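Local structure of tumour necrosis factor receptor (Ectromelia virus, 3ON9) at residues A134-S137 with D138-V141. The protein probably blunts host immune defence by binding tumour necrosis factor and chemokines, the SECRET domain described here being its chemokine-binding part. Numbering follows the deposited sequence.
Sequences AIYS and DMDV
Tyr136 and Met139, three residues apart round a short 3-10 segment, meet through the terminal methyl of the methionine and the phenol ring. Met139 CE lies 3.7 Å from Tyr136 CE1 and 4.1 Å from the ring centroid, an off-centre CH-pi contact in which the methyl sits 29° from the ring normal. The sulfur is farther out and oblique, SD standing 4.8 Å from the centroid of the Tyr136 ring. A bend in the methionine at chi3 (-45°) turns CE back to the ring, where it meets CE1 and CZ at a slant. A flexible thioether suits this place, because Met139 has to meet the exposed ring and also touches Val128 and Ala130 of strand 122-130.

Ile135 and Asp138 pair in the same i to i+3 spacing. The isoleucine slants across the carboxylate, CG1 3.4 Å from Asp138 OD2 and CD1 next to both oxygens; this is a van der Waals contact. The site is at the surface, where a partly exposed carboxylate can stay near solvent, while the branched Ile135, with CG1 between its backbone N and carbonyl carbon (chi1 56°), brings CG1 and CD1 to it.

Two backbone bonds hold the segment: Asp138 N to Ile135 O at 3.0 Å, and Met139 N to Tyr136 O at 3.3 Å, nearly straight at the hydrogen. Both donors stand above the carbonyl plane. Two waters lie between the carbonyls of Ser137 and Met139, one close to Met139 O and the other close to Ser137 O; the second link of each is weak. Beyond the turn, buried Asp140 accepts bonds from His109 and from the backbone of Leu106 and Met107. The whole is a short surface 3-10 segment with a Met-aromatic contact, leading into edge strand 140-145 of the SECRET-domain beta-sandwich.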
loop_
_atom_site.group_PDB
_atom_site.type_symbol
_atom_site.label_atom_id
_atom_site.label_comp_id
_atom_site.label_asym_id
_atom_site.label_seq_id
_atom_site.Cartn_x
_atom_site.Cartn_y
_atom_site.Cartn_z
ATOM N N ALA A 134 -6.432 10.843 -17.463
ATOM C CA ALA A 134 -6.556 12.181 -16.879
ATOM C C ALA A 134 -5.203 12.768 -16.477
ATOM O O ALA A 134 -4.225 12.042 -16.323
ATOM C CB ALA A 134 -7.494 12.146 -15.681
ATOM N N ILE A 135 -5.147 14.090 -16.326
ATOM C CA ILE A 135 -3.902 14.746 -15.926
ATOM C C ILE A 135 -3.398 14.233 -14.578
ATOM O O ILE A 135 -4.179 13.808 -13.721
ATOM C CB ILE A 135 -4.031 16.289 -15.903
ATOM C CG1 ILE A 135 -5.180 16.728 -14.991
ATOM C CG2 ILE A 135 -4.253 16.814 -17.313
ATOM C CD1 ILE A 135 -5.242 18.242 -14.761
ATOM N N TYR A 136 -2.085 14.266 -14.408
ATOM C CA TYR A 136 -1.456 13.786 -13.185
ATOM C C TYR A 136 -2.059 14.419 -11.921
ATOM O O TYR A 136 -2.255 13.746 -10.910
ATOM C CB TYR A 136 0.054 14.019 -13.258
ATOM C CG TYR A 136 0.796 13.681 -11.992
ATOM C CD1 TYR A 136 1.310 12.411 -11.789
ATOM C CD2 TYR A 136 0.990 14.639 -11.002
ATOM C CE1 TYR A 136 1.993 12.097 -10.637
ATOM C CE2 TYR A 136 1.666 14.336 -9.838
ATOM C CZ TYR A 136 2.171 13.065 -9.666
ATOM O OH TYR A 136 2.848 12.748 -8.520
ATOM N N SER A 137 -2.386 15.703 -11.967
ATOM C CA SER A 137 -2.869 16.351 -10.753
ATOM C C SER A 137 -4.300 15.958 -10.363
ATOM O O SER A 137 -4.785 16.358 -9.304
ATOM C CB SER A 137 -2.697 17.874 -10.827
ATOM O OG SER A 137 -3.022 18.362 -12.108
ATOM N N ASP A 138 -4.961 15.160 -11.201
ATOM C CA ASP A 138 -6.316 14.684 -10.906
ATOM C C ASP A 138 -6.363 13.335 -10.180
ATOM O O ASP A 138 -7.448 12.818 -9.909
ATOM C CB ASP A 138 -7.144 14.596 -12.189
ATOM C CG ASP A 138 -7.662 15.945 -12.643
ATOM O OD1 ASP A 138 -7.519 16.921 -11.878
ATOM O OD2 ASP A 138 -8.216 16.021 -13.762
ATOM N N MET A 139 -5.206 12.757 -9.877
ATOM C CA MET A 139 -5.171 11.515 -9.099
ATOM C C MET A 139 -5.689 11.773 -7.677
ATOM O O MET A 139 -5.566 12.883 -7.167
ATOM C CB MET A 139 -3.743 10.964 -9.015
ATOM C CG MET A 139 -3.071 10.674 -10.343
ATOM S SD MET A 139 -1.545 9.731 -10.144
ATOM C CE MET A 139 -0.772 10.597 -8.781
ATOM N N ASP A 140 -6.258 10.750 -7.037
ATOM C CA ASP A 140 -6.588 10.823 -5.610
ATOM C C ASP A 140 -5.438 10.172 -4.848
ATOM O O ASP A 140 -5.082 9.017 -5.108
ATOM C CB ASP A 140 -7.881 10.060 -5.294
ATOM C CG ASP A 140 -9.126 10.822 -5.659
ATOM O OD1 ASP A 140 -9.070 12.065 -5.801
ATOM O OD2 ASP A 140 -10.185 10.169 -5.798
ATOM N N VAL A 141 -4.842 10.922 -3.928
ATOM C CA VAL A 141 -3.749 10.434 -3.105
ATOM C C VAL A 141 -4.198 10.386 -1.657
ATOM O O VAL A 141 -4.387 11.436 -1.024
ATOM C CB VAL A 141 -2.503 11.331 -3.216
ATOM C CG1 VAL A 141 -1.410 10.838 -2.270
ATOM C CG2 VAL A 141 -1.999 11.368 -4.647
HETATM O O HOH W 1 -3.602 14.658 -6.701
HETATM O O HOH W 2 -6.377 16.277 -7.104
#